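Local coordinates for protein PA0821 (Pseudomonas aeruginosa, PDB 7DRG) that probably serves as the immunity protein (antitoxin) of a type VI secretion system, protecting the bacterium against a putative VRR-NUC domain effector, at residues Leu163-Glu174 and Tyr262-Gln271. Numbering follows the deposited sequence.
Sequences LQLFIDFARRLE and YRYGDGVVIQ
Tyr262 OH donates to Gln271 OE1 (2.7 Å), nearly in line with the amide C=O, and is also hydrogen-bonded to Leu358 N; Leu163 CD2 lies against this polar pair, 3.8 Å from Tyr262 OH. The motif is a beta hairpin, strands 259-264 and 267-272, with residues 163-173 of helix 161-173 lying along one face, nearly antiparallel (165°) to residues 267-271. No hydrogen bond links helix and hairpin, so apolar side chains carry the packing. Ile167 CD1 rests between the side chains of Val269 and Tyr262, 3.6 Å from Val269 CB and 3.9 Å from Tyr262 CB, while the Phe166 ring meets Val269 CG2 at its edge, near the ring plane. Leu233 and Leu235 of strand 233-237 continue this buried layer.

Near the turn, Tyr264 is sandwiched: Ala170 CB sits over the ring centre in a CH-pi contact (4.0 Å to the centroid, almost on the ring normal), and Gly267 O lies beneath the opposite face, toward the rim. With chi1 at 68°, Tyr264 CG stands between the backbone N and the carbonyl carbon, which carries the ring back over Gly267 O. At the solvent-facing side Arg171 is tied by salt bridges to Asp168 and Glu360. Beyond the helix end, where Glu174 takes a positive phi, two carboxylates crowd together, which may raise the pKa of one of them: Glu174 OE2 and Asp266 OD1 lie 2.9 Å apart, their planes turned 40°.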
loop_
_atom_site.group_PDB
_atom_site.type_symbol
_atom_site.label_atom_id
_atom_site.label_comp_id
_atom_site.label_asym_id
_atom_site.label_seq_id
_atom_site.Cartn_x
_atom_site.Cartn_y
_atom_site.Cartn_z
ATOM N N LEU B 163 -0.858 -19.389 -22.187
ATOM C CA LEU B 163 -2.090 -19.151 -22.921
ATOM C C LEU B 163 -2.631 -20.444 -23.529
ATOM O O LEU B 163 -3.829 -20.731 -23.424
ATOM C CB LEU B 163 -1.820 -18.099 -24.000
ATOM C CG LEU B 163 -2.915 -17.807 -25.014
ATOM C CD1 LEU B 163 -4.166 -17.329 -24.315
ATOM C CD2 LEU B 163 -2.401 -16.764 -26.011
ATOM N N GLN B 164 -1.757 -21.249 -24.142
ATOM C CA GLN B 164 -2.184 -22.527 -24.700
ATOM C C GLN B 164 -2.752 -23.447 -23.623
ATOM O O GLN B 164 -3.757 -24.130 -23.848
ATOM C CB GLN B 164 -1.011 -23.203 -25.412
ATOM C CG GLN B 164 -1.409 -24.446 -26.186
ATOM C CD GLN B 164 -2.208 -24.116 -27.434
ATOM O OE1 GLN B 164 -1.696 -23.482 -28.363
ATOM N NE2 GLN B 164 -3.472 -24.524 -27.456
ATOM N N LEU B 165 -2.123 -23.477 -22.447
ATOM C CA LEU B 165 -2.650 -24.291 -21.353
ATOM C C LEU B 165 -4.042 -23.826 -20.950
ATOM O O LEU B 165 -4.948 -24.643 -20.755
ATOM C CB LEU B 165 -1.712 -24.245 -20.141
ATOM C CG LEU B 165 -0.316 -24.844 -20.256
ATOM C CD1 LEU B 165 0.430 -24.635 -18.939
ATOM C CD2 LEU B 165 -0.377 -26.325 -20.624
ATOM N N PHE B 166 -4.224 -22.508 -20.798
ATOM C CA PHE B 166 -5.510 -21.996 -20.335
ATOM C C PHE B 166 -6.630 -22.372 -21.299
ATOM O O PHE B 166 -7.708 -22.808 -20.872
ATOM C CB PHE B 166 -5.432 -20.476 -20.139
ATOM C CG PHE B 166 -6.582 -19.908 -19.364
ATOM C CD1 PHE B 166 -6.573 -19.935 -17.979
ATOM C CD2 PHE B 166 -7.671 -19.347 -20.012
ATOM C CE1 PHE B 166 -7.638 -19.417 -17.262
ATOM C CE2 PHE B 166 -8.731 -18.828 -19.300
ATOM C CZ PHE B 166 -8.710 -18.861 -17.918
ATOM N N ILE B 167 -6.383 -22.239 -22.602
ATOM C CA ILE B 167 -7.389 -22.622 -23.588
ATOM C C ILE B 167 -7.597 -24.133 -23.590
ATOM O O ILE B 167 -8.734 -24.613 -23.632
ATOM C CB ILE B 167 -6.990 -22.105 -24.980
ATOM C CG1 ILE B 167 -6.734 -20.594 -24.954
ATOM C CG2 ILE B 167 -8.058 -22.476 -25.999
ATOM C CD1 ILE B 167 -7.848 -19.789 -24.345
ATOM N N ASP B 168 -6.507 -24.905 -23.567
ATOM C CA ASP B 168 -6.628 -26.361 -23.560
ATOM C C ASP B 168 -7.410 -26.840 -22.348
ATOM O O ASP B 168 -8.246 -27.746 -22.459
ATOM C CB ASP B 168 -5.247 -27.017 -23.580
ATOM C CG ASP B 168 -4.590 -26.969 -24.959
ATOM O OD1 ASP B 168 -5.223 -26.476 -25.907
ATOM O OD2 ASP B 168 -3.428 -27.414 -25.090
ATOM N N PHE B 169 -7.156 -26.240 -21.180
ATOM C CA PHE B 169 -7.857 -26.668 -19.971
ATOM C C PHE B 169 -9.330 -26.283 -20.035
ATOM O O PHE B 169 -10.202 -27.059 -19.624
ATOM C CB PHE B 169 -7.227 -26.044 -18.712
ATOM C CG PHE B 169 -5.802 -26.463 -18.429
ATOM C CD1 PHE B 169 -5.122 -27.357 -19.234
ATOM C CD2 PHE B 169 -5.149 -25.947 -17.310
ATOM C CE1 PHE B 169 -3.819 -27.718 -18.956
ATOM C CE2 PHE B 169 -3.845 -26.306 -17.024
ATOM C CZ PHE B 169 -3.180 -27.194 -17.836
ATOM N N ALA B 170 -9.622 -25.078 -20.527
ATOM C CA ALA B 170 -11.010 -24.657 -20.673
ATOM C C ALA B 170 -11.763 -25.610 -21.584
ATOM O O ALA B 170 -12.914 -25.974 -21.312
ATOM C CB ALA B 170 -11.069 -23.236 -21.229
ATOM N N ARG B 171 -11.112 -26.024 -22.668
ATOM C CA ARG B 171 -11.732 -26.916 -23.636
ATOM C C ARG B 171 -12.136 -28.244 -23.000
ATOM O O ARG B 171 -13.210 -28.780 -23.302
ATOM C CB ARG B 171 -10.762 -27.126 -24.796
ATOM C CG ARG B 171 -11.326 -27.793 -26.016
ATOM C CD ARG B 171 -10.684 -27.181 -27.253
ATOM N NE ARG B 171 -9.240 -26.981 -27.098
ATOM C CZ ARG B 171 -8.542 -26.076 -27.776
ATOM N NH1 ARG B 171 -9.158 -25.280 -28.644
ATOM N NH2 ARG B 171 -7.232 -25.954 -27.585
ATOM N N ARG B 172 -11.314 -28.769 -22.098
ATOM C CA ARG B 172 -11.633 -30.083 -21.488
ATOM C C ARG B 172 -12.575 -29.978 -20.290
ATOM O O ARG B 172 -13.273 -30.929 -20.063
ATOM C CB ARG B 172 -10.454 -30.770 -20.799
ATOM C CG ARG B 172 -9.098 -30.607 -21.424
ATOM C CD ARG B 172 -8.177 -31.728 -21.033
ATOM N NE ARG B 172 -7.204 -31.836 -22.082
ATOM C CZ ARG B 172 -6.085 -31.152 -22.117
ATOM N NH1 ARG B 172 -5.789 -30.336 -21.134
ATOM N NH2 ARG B 172 -5.258 -31.282 -23.125
ATOM N N LEU B 173 -12.533 -28.881 -19.536
ATOM C CA LEU B 173 -13.289 -28.828 -18.297
ATOM C C LEU B 173 -14.623 -28.118 -18.445
ATOM O O LEU B 173 -15.449 -28.199 -17.524
ATOM C CB LEU B 173 -12.461 -28.133 -17.204
ATOM C CG LEU B 173 -11.136 -28.827 -16.865
ATOM C CD1 LEU B 173 -10.339 -28.001 -15.863
ATOM C CD2 LEU B 173 -11.388 -30.229 -16.317
ATOM N N GLU B 174 -14.851 -27.434 -19.571
ATOM C CA GLU B 174 -16.040 -26.624 -19.829
ATOM C C GLU B 174 -16.439 -25.819 -18.583
ATOM O O GLU B 174 -17.517 -26.025 -18.023
ATOM C CB GLU B 174 -17.198 -27.484 -20.325
ATOM C CG GLU B 174 -16.816 -28.279 -21.580
ATOM C CD GLU B 174 -17.996 -28.589 -22.484
ATOM O OE1 GLU B 174 -18.977 -29.190 -21.996
ATOM O OE2 GLU B 174 -17.933 -28.231 -23.686
ATOM N N TYR B 262 -11.230 -16.657 -28.111
ATOM C CA TYR B 262 -11.003 -18.077 -28.325
ATOM C C TYR B 262 -12.289 -18.811 -27.990
ATOM O O TYR B 262 -12.656 -18.948 -26.816
ATOM C CB TYR B 262 -9.830 -18.582 -27.485
ATOM C CG TYR B 262 -8.550 -17.826 -27.747
ATOM C CD1 TYR B 262 -7.772 -18.096 -28.870
ATOM C CD2 TYR B 262 -8.131 -16.823 -26.882
ATOM C CE1 TYR B 262 -6.611 -17.397 -29.113
ATOM C CE2 TYR B 262 -6.965 -16.121 -27.114
ATOM C CZ TYR B 262 -6.209 -16.408 -28.227
ATOM O OH TYR B 262 -5.049 -15.703 -28.459
ATOM N N ARG B 263 -12.967 -19.285 -29.026
ATOM C CA ARG B 263 -14.125 -20.147 -28.841
ATOM C C ARG B 263 -13.617 -21.564 -28.641
ATOM O O ARG B 263 -13.180 -22.225 -29.582
ATOM C CB ARG B 263 -15.077 -20.045 -30.029
ATOM C CG ARG B 263 -16.226 -19.082 -29.780
ATOM C CD ARG B 263 -17.203 -18.986 -30.951
ATOM N NE ARG B 263 -17.796 -20.273 -31.291
ATOM C CZ ARG B 263 -17.736 -20.824 -32.498
ATOM N NH1 ARG B 263 -17.119 -20.190 -33.489
ATOM N NH2 ARG B 263 -18.303 -22.002 -32.714
ATOM N N TYR B 264 -13.611 -22.004 -27.397
ATOM C CA TYR B 264 -13.588 -23.418 -27.100
ATOM C C TYR B 264 -15.052 -23.867 -27.149
ATOM O O TYR B 264 -15.933 -23.103 -27.553
ATOM C CB TYR B 264 -12.862 -23.658 -25.773
ATOM C CG TYR B 264 -13.620 -23.132 -24.591
ATOM C CD1 TYR B 264 -13.511 -21.802 -24.196
ATOM C CD2 TYR B 264 -14.470 -23.964 -23.883
ATOM C CE1 TYR B 264 -14.229 -21.333 -23.133
ATOM C CE2 TYR B 264 -15.190 -23.509 -22.827
ATOM C CZ TYR B 264 -15.064 -22.191 -22.444
ATOM O OH TYR B 264 -15.798 -21.749 -21.381
ATOM N N GLY B 265 -15.335 -25.098 -26.757
ATOM C CA GLY B 265 -16.663 -25.667 -26.912
ATOM C C GLY B 265 -17.882 -24.847 -26.528
ATOM O O GLY B 265 -18.617 -24.381 -27.404
ATOM N N ASP B 266 -18.124 -24.675 -25.231
ATOM C CA ASP B 266 -19.369 -24.088 -24.745
ATOM C C ASP B 266 -19.118 -22.778 -24.007
ATOM O O ASP B 266 -19.754 -22.477 -22.994
ATOM C CB ASP B 266 -20.116 -25.064 -23.843
ATOM C CG ASP B 266 -19.419 -25.270 -22.525
ATOM O OD1 ASP B 266 -18.200 -25.533 -22.553
ATOM O OD2 ASP B 266 -20.076 -25.130 -21.470
ATOM N N GLY B 267 -18.188 -21.986 -24.518
ATOM C CA GLY B 267 -17.911 -20.688 -23.941
ATOM C C GLY B 267 -16.824 -20.015 -24.741
ATOM O O GLY B 267 -16.429 -20.492 -25.809
ATOM N N VAL B 268 -16.324 -18.903 -24.205
ATOM C CA VAL B 268 -15.285 -18.136 -24.876
ATOM C C VAL B 268 -14.263 -17.677 -23.845
ATOM O O VAL B 268 -14.597 -17.416 -22.684
ATOM C CB VAL B 268 -15.882 -16.937 -25.652
ATOM C CG1 VAL B 268 -16.523 -15.930 -24.706
ATOM C CG2 VAL B 268 -14.830 -16.276 -26.542
ATOM N N VAL B 269 -13.002 -17.620 -24.266
ATOM C CA VAL B 269 -11.951 -16.938 -23.517
ATOM C C VAL B 269 -11.616 -15.647 -24.249
ATOM O O VAL B 269 -11.373 -15.653 -25.464
ATOM C CB VAL B 269 -10.693 -17.806 -23.347
ATOM C CG1 VAL B 269 -9.566 -16.977 -22.688
ATOM C CG2 VAL B 269 -10.999 -19.022 -22.508
ATOM N N ILE B 270 -11.612 -14.546 -23.514
ATOM C CA ILE B 270 -11.256 -13.233 -24.041
ATOM C C ILE B 270 -9.842 -12.914 -23.584
ATOM O O ILE B 270 -9.531 -13.039 -22.397
ATOM C CB ILE B 270 -12.241 -12.156 -23.560
ATOM C CG1 ILE B 270 -13.676 -12.553 -23.907
ATOM C CG2 ILE B 270 -11.879 -10.786 -24.149
ATOM C CD1 ILE B 270 -14.723 -11.632 -23.336
ATOM N N GLN B 271 -8.985 -12.515 -24.522
ATOM C CA GLN B 271 -7.631 -12.070 -24.215
ATOM C C GLN B 271 -7.604 -10.550 -24.309
ATOM O O GLN B 271 -7.878 -9.988 -25.374
ATOM C CB GLN B 271 -6.612 -12.695 -25.173
ATOM C CG GLN B 271 -5.195 -12.136 -25.006
ATOM C CD GLN B 271 -4.194 -12.747 -25.979
ATOM O OE1 GLN B 271 -4.454 -13.791 -26.588
ATOM N NE2 GLN B 271 -3.038 -12.110 -26.118
#